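Local structure of ABC transporter, substrate binding protein (Agrobacterium tumefaciens, 3C9H) at residues D160-H165 with K203-A208; K143-T148 with R227-Y232; D197-I202 with S342-R347; A218-V223 with P247-V252. The protein probably serves as the periplasmic substrate-binding component of an ABC transporter, capturing a solute for import, and binds a magnesium ion. All coordinates share one frame; numbering follows the deposited sequence.

Overall arrangement
Interactions 2, 3 and 4 each lie on the same side of the chain's centre as interaction 1, and none of the four makes a hydrogen bond between its own two segments. Interactions 1, 3 and 4 are buried. Of these, 1 and 4 are purely apolar, one joining two helices and the other a helix to a strand, whereas interaction 3 is the one that uses a charge: exposed R347 lies on buried W199. Interaction 2 is only partly buried, with a phenylalanine and a serine from a loop meeting V229 and L230. Helix 198-207 serves both interactions 1 and 3. Interactions 2 and 4 adjoin, with centres 8 Å apart, through probable backbone bonds K143 N to D248 O and F228 N to R222 O.

Interaction 1: residues D160-H165 with K203-A208; sequences DYLERH and KAMGAA
L162 reaches across to helix 198-207 with both of its methyls, and nearly all the apolar contact runs through this one side chain. CD1 of L162 lies 4.1 Å from CB of A204 and 4.3 Å from CG of M205. CD2 of L162 takes the other direction and meets CB of A208 at 4.1 Å. With CG set beside the backbone N (chi1 -68°) and chi2 extended, the two methyls spread from A204 to A208, the first residue past the helix. The small side chain of A204 probably lets the leucine come close to the backbone there, where CD1 of L162 is 3.9 Å from O of A204. M205 gives just the root of its side chain here, since its CB points away and its sulfur goes on toward Y232.

The contact joins helix 155-164 to the end of helix 198-207 on one flank of a domain of the periplasmic-binding-protein fold. Strand 173-176 closes the core beneath: L162, M205 and A208 all touch I173, while V169 packs on L162 and A208.

Polar bonds stay within 160-165. NE of R164 forms a salt bridge with OD2 of D160 at 2.9 Å, meeting that oxygen from above the carboxylate plane, and R164 NH2 is also paired with E149. At the helix end, ND1 of H165 gives a hydrogen bond of 2.9 Å to O of Y161, which also accepts the bond from H165 N. The side-chain bond holds the imidazole over the rim of one face of the Y161 ring.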
# COMPACT_ATOMS: atom_id res chain seq x y z
N ASP A 160 -18.47 14.98 -11.60
CA ASP A 160 -18.88 16.22 -12.28
C ASP A 160 -17.82 16.75 -13.24
O ASP A 160 -18.14 17.14 -14.35
CB ASP A 160 -19.25 17.30 -11.25
CG ASP A 160 -19.93 18.52 -11.89
OD1 ASP A 160 -20.81 18.35 -12.76
OD2 ASP A 160 -19.57 19.65 -11.51
N TYR A 161 -16.56 16.78 -12.81
CA TYR A 161 -15.47 17.23 -13.69
C TYR A 161 -15.38 16.36 -14.95
O TYR A 161 -15.24 16.87 -16.06
CB TYR A 161 -14.11 17.24 -12.95
CG TYR A 161 -12.93 17.49 -13.87
CD1 TYR A 161 -12.44 18.78 -14.10
CD2 TYR A 161 -12.31 16.43 -14.53
CE1 TYR A 161 -11.35 19.00 -14.97
CE2 TYR A 161 -11.23 16.64 -15.39
CZ TYR A 161 -10.75 17.93 -15.60
OH TYR A 161 -9.66 18.11 -16.45
N LEU A 162 -15.43 15.04 -14.76
CA LEU A 162 -15.40 14.10 -15.87
C LEU A 162 -16.52 14.37 -16.88
O LEU A 162 -16.30 14.30 -18.08
CB LEU A 162 -15.54 12.65 -15.36
CG LEU A 162 -14.37 12.11 -14.54
CD1 LEU A 162 -14.67 10.65 -14.16
CD2 LEU A 162 -13.03 12.27 -15.28
N GLU A 163 -17.70 14.67 -16.35
CA GLU A 163 -18.87 14.96 -17.18
C GLU A 163 -18.72 16.31 -17.89
O GLU A 163 -18.86 16.38 -19.10
CB GLU A 163 -20.16 14.87 -16.34
CG GLU A 163 -20.55 13.40 -16.09
CD GLU A 163 -21.54 13.15 -14.93
OE1 GLU A 163 -22.06 14.12 -14.31
OE2 GLU A 163 -21.80 11.95 -14.64
N ARG A 164 -18.36 17.36 -17.16
CA ARG A 164 -18.17 18.67 -17.79
C ARG A 164 -17.01 18.73 -18.79
O ARG A 164 -17.04 19.57 -19.67
CB ARG A 164 -18.04 19.76 -16.72
CG ARG A 164 -19.33 19.94 -15.92
CD ARG A 164 -19.27 21.07 -14.90
NE ARG A 164 -18.26 20.79 -13.88
CZ ARG A 164 -17.01 21.25 -13.89
NH1 ARG A 164 -16.56 22.04 -14.85
NH2 ARG A 164 -16.20 20.89 -12.91
N HIS A 165 -16.02 17.84 -18.67
CA HIS A 165 -14.88 17.81 -19.61
C HIS A 165 -14.77 16.51 -20.39
O HIS A 165 -13.66 16.04 -20.68
CB HIS A 165 -13.58 18.07 -18.86
CG HIS A 165 -13.57 19.34 -18.07
ND1 HIS A 165 -14.24 19.48 -16.88
CD2 HIS A 165 -12.99 20.54 -18.32
CE1 HIS A 165 -14.07 20.70 -16.42
NE2 HIS A 165 -13.32 21.37 -17.28
N LYS A 203 -18.70 3.85 -12.70
CA LYS A 203 -19.37 4.03 -13.99
C LYS A 203 -18.87 5.28 -14.73
O LYS A 203 -18.47 5.18 -15.89
CB LYS A 203 -20.89 4.07 -13.81
CG LYS A 203 -21.48 2.70 -13.46
CD LYS A 203 -22.93 2.80 -12.96
CE LYS A 203 -23.52 1.41 -12.55
NZ LYS A 203 -23.64 0.42 -13.70
N ALA A 204 -18.85 6.42 -14.05
CA ALA A 204 -18.30 7.66 -14.64
C ALA A 204 -16.88 7.46 -15.17
O ALA A 204 -16.55 7.96 -16.25
CB ALA A 204 -18.33 8.80 -13.63
N MET A 205 -16.03 6.75 -14.43
CA MET A 205 -14.64 6.53 -14.86
C MET A 205 -14.62 5.67 -16.14
O MET A 205 -13.84 5.93 -17.07
CB MET A 205 -13.77 5.89 -13.75
CG MET A 205 -13.38 6.84 -12.57
SD MET A 205 -12.19 6.19 -11.36
CE MET A 205 -13.23 4.98 -10.59
N GLY A 206 -15.47 4.65 -16.17
CA GLY A 206 -15.59 3.80 -17.37
C GLY A 206 -16.06 4.57 -18.60
O GLY A 206 -15.55 4.34 -19.69
N ALA A 207 -17.00 5.50 -18.42
CA ALA A 207 -17.46 6.40 -19.50
C ALA A 207 -16.37 7.39 -19.95
O ALA A 207 -16.30 7.74 -21.13
CB ALA A 207 -18.68 7.14 -19.06
N ALA A 208 -15.52 7.80 -19.01
CA ALA A 208 -14.33 8.59 -19.32
C ALA A 208 -13.17 7.76 -19.90
O ALA A 208 -12.07 8.28 -20.12
CB ALA A 208 -13.87 9.39 -18.09

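Interaction 2: residues K143-T148 with R227-Y232; sequences KPSFTT and RFVLGY
V229 meets the loop 143-148 at two places, one on its side chain and one on its carbonyl. Just before it, F228 points its CB away from the loop and packs on R222 and V223 of helix 216-224. V229 then points at the loop, and its CG1, lying beside its own backbone N (chi1 -59°), touches S145, 3.6 Å from OG and 3.9 Å from CB. The carbonyl O of V229 comes up to the F146 ring at the edge, near the ring plane, 3.4 Å from CE2, while CB of V229 sits 4.3 Å from the same carbon.

L230, on strand 230-235, follows. Its side chain crosses F146 at about a right angle, with CG 3.9 Å and CD2 4.0 Å from CZ of F146, so the branched end of the leucine gathers round CZ, obliquely to the ring. Y161 packs against both F146 and L230, which ties this corner to helix 155-164. Backbone hydrogen bonds from V229 to H142 and R172, and from L230 to A174, hold this chain between strands 135-142 and 173-176, and F146 packs on it there.

No hydrogen bond links the two segments; K143 has its separate backbone hold on D248. Between 143-148 and 227-232 the contact rests mainly on dispersion, with probably a small electrostatic gain where the positive rim of the F146 ring faces the carbonyl oxygen of V229.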
# COMPACT_ATOMS: atom_id res chain seq x y z
N LYS A 143 -0.80 19.31 -12.76
CA LYS A 143 -0.97 20.74 -12.44
C LYS A 143 -1.15 21.63 -13.67
O LYS A 143 -2.06 22.43 -13.71
CB LYS A 143 0.19 21.26 -11.58
CG LYS A 143 0.31 20.61 -10.22
CD LYS A 143 1.32 21.35 -9.36
CE LYS A 143 1.40 20.74 -7.98
NZ LYS A 143 1.95 21.68 -6.95
N PRO A 144 -0.29 21.48 -14.70
CA PRO A 144 -0.50 22.26 -15.93
C PRO A 144 -1.86 22.09 -16.61
O PRO A 144 -2.25 22.95 -17.40
CB PRO A 144 0.60 21.76 -16.87
CG PRO A 144 1.68 21.31 -15.93
CD PRO A 144 0.93 20.67 -14.78
N SER A 145 -2.56 21.00 -16.31
CA SER A 145 -3.89 20.75 -16.90
C SER A 145 -5.02 21.41 -16.12
O SER A 145 -6.14 21.41 -16.59
CB SER A 145 -4.18 19.24 -17.01
OG SER A 145 -3.33 18.63 -17.94
N PHE A 146 -4.74 21.93 -14.94
CA PHE A 146 -5.75 22.51 -14.07
C PHE A 146 -5.44 23.97 -13.82
O PHE A 146 -5.28 24.42 -12.69
CB PHE A 146 -5.87 21.75 -12.77
CG PHE A 146 -6.58 20.45 -12.95
CD1 PHE A 146 -7.96 20.36 -12.77
CD2 PHE A 146 -5.89 19.33 -13.38
CE1 PHE A 146 -8.63 19.17 -12.96
CE2 PHE A 146 -6.57 18.13 -13.59
CZ PHE A 146 -7.94 18.06 -13.39
N THR A 147 -5.38 24.70 -14.91
CA THR A 147 -5.03 26.10 -14.83
C THR A 147 -6.22 27.06 -14.76
O THR A 147 -6.06 28.11 -14.19
CB THR A 147 -4.07 26.46 -15.94
OG1 THR A 147 -4.56 25.92 -17.17
CG2 THR A 147 -2.65 25.84 -15.60
N THR A 148 -7.38 26.74 -15.34
CA THR A 148 -8.57 27.63 -15.16
C THR A 148 -9.62 27.03 -14.24
O THR A 148 -10.69 27.62 -14.03
CB THR A 148 -9.25 28.08 -16.48
OG1 THR A 148 -9.68 26.93 -17.22
CG2 THR A 148 -8.31 28.93 -17.34
N ARG A 227 0.28 12.86 -19.81
CA ARG A 227 -0.49 11.87 -20.57
C ARG A 227 -1.88 11.66 -19.95
O ARG A 227 -2.88 11.51 -20.67
CB ARG A 227 0.23 10.52 -20.67
CG ARG A 227 1.35 10.49 -21.72
CD ARG A 227 2.13 9.18 -21.67
NE ARG A 227 3.12 9.22 -20.60
CZ ARG A 227 3.93 8.22 -20.27
NH1 ARG A 227 3.87 7.06 -20.91
NH2 ARG A 227 4.81 8.38 -19.29
N PHE A 228 -1.91 11.69 -18.61
CA PHE A 228 -3.13 11.62 -17.83
C PHE A 228 -3.29 12.90 -17.05
O PHE A 228 -2.32 13.47 -16.60
CB PHE A 228 -3.03 10.47 -16.80
CG PHE A 228 -2.99 9.09 -17.42
CD1 PHE A 228 -3.52 8.82 -18.67
CD2 PHE A 228 -2.50 8.02 -16.67
CE1 PHE A 228 -3.49 7.54 -19.20
CE2 PHE A 228 -2.47 6.73 -17.20
CZ PHE A 228 -2.97 6.50 -18.47
N VAL A 229 -4.53 13.32 -16.86
CA VAL A 229 -4.79 14.55 -16.09
C VAL A 229 -5.15 14.26 -14.62
O VAL A 229 -4.95 15.10 -13.76
CB VAL A 229 -5.90 15.36 -16.76
CG1 VAL A 229 -5.46 15.72 -18.19
CG2 VAL A 229 -7.25 14.61 -16.73
N LEU A 230 -5.68 13.06 -14.35
CA LEU A 230 -6.13 12.67 -13.01
C LEU A 230 -5.85 11.19 -12.74
O LEU A 230 -6.01 10.34 -13.62
CB LEU A 230 -7.65 12.88 -12.86
CG LEU A 230 -8.19 14.29 -12.61
CD1 LEU A 230 -9.70 14.31 -12.88
CD2 LEU A 230 -7.88 14.76 -11.19
N GLY A 231 -5.46 10.89 -11.50
CA GLY A 231 -5.46 9.52 -10.99
C GLY A 231 -6.28 9.40 -9.72
O GLY A 231 -6.35 10.33 -8.90
N TYR A 232 -6.90 8.23 -9.55
CA TYR A 232 -7.82 7.97 -8.46
C TYR A 232 -7.31 6.80 -7.60
O TYR A 232 -6.91 5.78 -8.14
CB TYR A 232 -9.23 7.65 -9.01
CG TYR A 232 -10.20 7.26 -7.94
CD1 TYR A 232 -10.80 8.22 -7.14
CD2 TYR A 232 -10.53 5.92 -7.72
CE1 TYR A 232 -11.67 7.87 -6.13
CE2 TYR A 232 -11.42 5.56 -6.70
CZ TYR A 232 -11.98 6.54 -5.91
OH TYR A 232 -12.87 6.21 -4.91

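Interaction 3: residues D197-I202 with S342-R347; sequences DIWSVI and SRLIER
R347 lays its guanidinium flat on the indole of W199, a cation-pi stack that joins helix 338-353, near the C-terminus of the chain, to the start of helix 198-207 in this periplasmic-binding-protein fold. CZ of R347 stands 3.9 Å from the centroid of the five-membered ring of W199, and the two planes differ by 26°.

The arginine gets there by staying long. CG leaves anti to the backbone N (chi1 -169°), and the chain continues extended through to NE, which carries it across the whole indole. Its aliphatic part takes the six-membered ring, CG of R347 lying 3.9 Å from that centroid of W199 in a CH-pi contact, while the charged end takes the pyrrole ring. W199 presents this face with CG beside its backbone N (chi1 -58°). I198 CG2 lies over the rim of the opposite face of the indole, so the tryptophan's own sequence neighbour packs there.

L344, one helical turn before R347, approaches differently. Its CG also stands anti to the backbone N, but the shorter chain brings CD1 of L344 up to the indole at the edge, in the ring plane, 3.5 Å from CH2 of W199. A leucine at the rim and an arginine over a face thus hold the tryptophan from two directions. Q192 of helix 183-194 touches all three side chains, and A351 adds a further contact to W199.

The closest polar atoms, NE1 of W199 and NH1 of R347, are 3.4 Å apart; both are donors, so they stack without a hydrogen bond.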
# COMPACT_ATOMS: atom_id res chain seq x y z
N ASP A 197 -22.86 4.92 -3.06
CA ASP A 197 -22.85 5.18 -4.50
C ASP A 197 -21.42 5.29 -5.09
O ASP A 197 -21.16 6.16 -5.94
CB ASP A 197 -23.66 6.44 -4.81
CG ASP A 197 -24.10 6.52 -6.26
OD1 ASP A 197 -24.27 5.46 -6.88
OD2 ASP A 197 -24.27 7.65 -6.78
N ILE A 198 -20.51 4.41 -4.66
CA ILE A 198 -19.21 4.32 -5.32
C ILE A 198 -19.37 3.89 -6.77
O ILE A 198 -18.53 4.20 -7.62
CB ILE A 198 -18.23 3.33 -4.59
CG1 ILE A 198 -16.82 3.42 -5.18
CG2 ILE A 198 -18.72 1.89 -4.68
CD1 ILE A 198 -16.22 4.81 -5.19
N TRP A 199 -20.45 3.16 -7.06
CA TRP A 199 -20.65 2.62 -8.40
C TRP A 199 -20.91 3.71 -9.44
O TRP A 199 -20.52 3.57 -10.59
CB TRP A 199 -21.75 1.55 -8.38
CG TRP A 199 -21.36 0.47 -7.43
CD1 TRP A 199 -21.85 0.25 -6.18
CD2 TRP A 199 -20.31 -0.47 -7.63
NE1 TRP A 199 -21.19 -0.81 -5.60
CE2 TRP A 199 -20.24 -1.26 -6.47
CE3 TRP A 199 -19.42 -0.72 -8.68
CZ2 TRP A 199 -19.32 -2.30 -6.33
CZ3 TRP A 199 -18.52 -1.74 -8.54
CH2 TRP A 199 -18.47 -2.52 -7.37
N SER A 200 -21.54 4.80 -9.02
CA SER A 200 -21.65 5.97 -9.91
C SER A 200 -20.26 6.51 -10.28
O SER A 200 -20.03 6.90 -11.44
CB SER A 200 -22.52 7.07 -9.28
OG SER A 200 -21.94 7.57 -8.09
N VAL A 201 -19.34 6.51 -9.32
CA VAL A 201 -17.95 6.90 -9.59
C VAL A 201 -17.29 5.92 -10.58
O VAL A 201 -16.71 6.35 -11.56
CB VAL A 201 -17.08 6.99 -8.30
CG1 VAL A 201 -15.62 7.38 -8.63
CG2 VAL A 201 -17.70 8.00 -7.30
N ILE A 202 -17.40 4.62 -10.32
CA ILE A 202 -16.80 3.61 -11.20
C ILE A 202 -17.38 3.72 -12.62
O ILE A 202 -16.65 3.71 -13.61
CB ILE A 202 -16.99 2.16 -10.64
CG1 ILE A 202 -16.41 2.05 -9.23
CG2 ILE A 202 -16.32 1.14 -11.54
CD1 ILE A 202 -15.05 2.73 -9.09
N SER A 342 -14.40 -12.26 -5.35
CA SER A 342 -14.63 -12.55 -6.76
C SER A 342 -15.86 -11.84 -7.29
O SER A 342 -15.85 -11.37 -8.41
CB SER A 342 -14.81 -14.05 -7.01
OG SER A 342 -13.58 -14.72 -6.91
N ARG A 343 -16.90 -11.76 -6.48
CA ARG A 343 -18.12 -11.09 -6.90
C ARG A 343 -17.90 -9.58 -7.09
O ARG A 343 -18.36 -9.00 -8.07
CB ARG A 343 -19.24 -11.38 -5.91
CG ARG A 343 -19.63 -12.88 -5.83
CD ARG A 343 -20.35 -13.36 -7.09
NE ARG A 343 -20.89 -14.73 -7.02
CZ ARG A 343 -20.17 -15.84 -7.16
NH1 ARG A 343 -18.84 -15.78 -7.33
NH2 ARG A 343 -20.77 -17.04 -7.12
N LEU A 344 -17.18 -8.95 -6.16
CA LEU A 344 -16.91 -7.51 -6.25
C LEU A 344 -16.08 -7.15 -7.49
O LEU A 344 -16.28 -6.10 -8.08
CB LEU A 344 -16.18 -7.04 -5.00
CG LEU A 344 -15.82 -5.55 -4.95
CD1 LEU A 344 -17.08 -4.69 -4.96
CD2 LEU A 344 -14.98 -5.25 -3.73
N ILE A 345 -15.16 -8.03 -7.86
CA ILE A 345 -14.33 -7.83 -9.03
C ILE A 345 -15.15 -7.91 -10.34
O ILE A 345 -14.94 -7.12 -11.27
CB ILE A 345 -13.11 -8.80 -9.03
CG1 ILE A 345 -12.11 -8.38 -7.94
CG2 ILE A 345 -12.42 -8.80 -10.38
CD1 ILE A 345 -10.85 -9.28 -7.79
N GLU A 346 -16.09 -8.84 -10.42
CA GLU A 346 -16.90 -8.92 -11.63
C GLU A 346 -17.92 -7.77 -11.71
O GLU A 346 -18.21 -7.28 -12.80
CB GLU A 346 -17.53 -10.32 -11.81
CG GLU A 346 -18.58 -10.76 -10.79
CD GLU A 346 -19.20 -12.14 -11.16
OE1 GLU A 346 -19.09 -12.56 -12.34
OE2 GLU A 346 -19.79 -12.80 -10.26
N ARG A 347 -18.45 -7.33 -10.58
CA ARG A 347 -19.27 -6.11 -10.53
C ARG A 347 -18.49 -4.84 -11.00
O ARG A 347 -19.02 -3.99 -11.72
CB ARG A 347 -19.78 -5.92 -9.11
CG ARG A 347 -20.84 -4.86 -8.96
CD ARG A 347 -21.55 -4.95 -7.62
NE ARG A 347 -22.67 -4.00 -7.53
CZ ARG A 347 -23.19 -3.52 -6.41
NH1 ARG A 347 -22.70 -3.85 -5.22
NH2 ARG A 347 -24.19 -2.66 -6.48

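Interaction 4: residues A218-V223 with P247-V252; sequences AILERV and PDVGIV
L220 and V223 both meet V249 through its CG1. CD2 of L220 touches CG1 of V249 at 4.0 Å, and the two side chains cross at about a right angle. The valine sets CG1 anti to its backbone N (chi1 -175°) on a CB that already points at the helix, while L220 has to bring its branched end round to meet it. The L220 side chain is also about 7 Å from that of the magnesium ligand D43. One turn later V223 joins more loosely, its CG1 4.5 Å from CG1 of V249, although this is where the two backbones come nearest, V223 CA lying 6.6 Å from V249 CA. All three side chains are buried.

The polar side of the helix faces elsewhere. There NH1 of R222 donates a 2.9 Å hydrogen bond to O of A218, tilted 25° from the carbonyl plane, and makes a weak one within a salt bridge to OE2 of E221. Just before V249, P247 is exposed and the carboxylate of D248 turns from the helix.

Y238 and W242 of helix 236-245 close over L220. V140 of strand 135-142 packs on both L220 and V223, and that strand pairs antiparallel with 249-252.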
# COMPACT_ATOMS: atom_id res chain seq x y z
N ALA A 218 3.23 3.45 -12.17
CA ALA A 218 2.84 3.55 -13.60
C ALA A 218 1.90 4.74 -13.83
O ALA A 218 1.98 5.46 -14.83
CB ALA A 218 2.17 2.24 -14.10
N ILE A 219 0.97 4.93 -12.91
CA ILE A 219 0.01 6.02 -13.03
C ILE A 219 0.74 7.35 -12.78
O ILE A 219 0.60 8.28 -13.55
CB ILE A 219 -1.17 5.84 -12.09
CG1 ILE A 219 -1.99 4.60 -12.49
CG2 ILE A 219 -2.03 7.13 -12.06
CD1 ILE A 219 -3.03 4.16 -11.42
N LEU A 220 1.57 7.40 -11.75
CA LEU A 220 2.32 8.61 -11.44
C LEU A 220 3.19 9.07 -12.60
O LEU A 220 3.17 10.26 -12.93
CB LEU A 220 3.11 8.44 -10.14
CG LEU A 220 2.23 8.50 -8.89
CD1 LEU A 220 2.96 7.91 -7.71
CD2 LEU A 220 1.76 9.94 -8.58
N GLU A 221 3.90 8.16 -13.25
CA GLU A 221 4.72 8.56 -14.43
C GLU A 221 3.88 9.22 -15.51
O GLU A 221 4.32 10.20 -16.09
CB GLU A 221 5.62 7.44 -15.01
CG GLU A 221 5.03 6.09 -15.16
CD GLU A 221 6.09 4.96 -15.26
OE1 GLU A 221 6.75 4.59 -14.23
OE2 GLU A 221 6.23 4.41 -16.37
N ARG A 222 2.66 8.74 -15.73
CA ARG A 222 1.79 9.24 -16.80
C ARG A 222 1.06 10.55 -16.45
O ARG A 222 0.82 11.39 -17.33
CB ARG A 222 0.82 8.15 -17.23
CG ARG A 222 1.51 7.03 -18.05
CD ARG A 222 0.69 5.75 -18.10
NE ARG A 222 1.39 4.70 -18.85
CZ ARG A 222 2.46 4.04 -18.43
NH1 ARG A 222 3.00 4.27 -17.22
NH2 ARG A 222 3.02 3.12 -19.21
N VAL A 223 0.71 10.72 -15.18
CA VAL A 223 0.18 11.99 -14.67
C VAL A 223 1.29 13.04 -14.69
O VAL A 223 1.04 14.18 -15.06
CB VAL A 223 -0.44 11.85 -13.24
CG1 VAL A 223 -0.82 13.23 -12.63
CG2 VAL A 223 -1.70 10.93 -13.31
N PRO A 247 7.58 18.50 -10.28
CA PRO A 247 6.70 19.56 -9.78
C PRO A 247 5.28 19.58 -10.39
O PRO A 247 4.38 20.15 -9.78
CB PRO A 247 7.47 20.84 -10.11
CG PRO A 247 8.28 20.49 -11.30
CD PRO A 247 8.69 19.05 -11.08
N ASP A 248 5.07 18.94 -11.53
CA ASP A 248 3.73 18.93 -12.16
C ASP A 248 2.73 17.89 -11.63
O ASP A 248 1.59 17.82 -12.11
CB ASP A 248 3.87 18.80 -13.67
CG ASP A 248 4.62 19.97 -14.28
OD1 ASP A 248 4.73 21.04 -13.64
OD2 ASP A 248 5.09 19.83 -15.42
N VAL A 249 3.14 17.09 -10.65
CA VAL A 249 2.21 16.17 -9.98
C VAL A 249 1.66 16.85 -8.73
O VAL A 249 2.40 17.14 -7.78
CB VAL A 249 2.85 14.81 -9.59
CG1 VAL A 249 1.79 13.87 -9.02
CG2 VAL A 249 3.51 14.14 -10.78
N GLY A 250 0.35 17.09 -8.74
CA GLY A 250 -0.36 17.58 -7.56
C GLY A 250 -1.14 16.46 -6.89
O GLY A 250 -1.46 15.45 -7.51
N ILE A 251 -1.42 16.66 -5.62
CA ILE A 251 -2.10 15.68 -4.76
C ILE A 251 -3.29 16.34 -4.08
O ILE A 251 -3.19 17.49 -3.60
CB ILE A 251 -1.15 15.18 -3.63
CG1 ILE A 251 0.10 14.51 -4.22
CG2 ILE A 251 -1.90 14.24 -2.69
CD1 ILE A 251 1.24 14.34 -3.22
N VAL A 252 -4.40 15.61 -3.98
CA VAL A 252 -5.57 16.01 -3.18
C VAL A 252 -5.98 14.85 -2.29
O VAL A 252 -6.26 13.74 -2.79
CB VAL A 252 -6.77 16.45 -4.08
CG1 VAL A 252 -7.92 16.97 -3.23
CG2 VAL A 252 -6.36 17.48 -5.06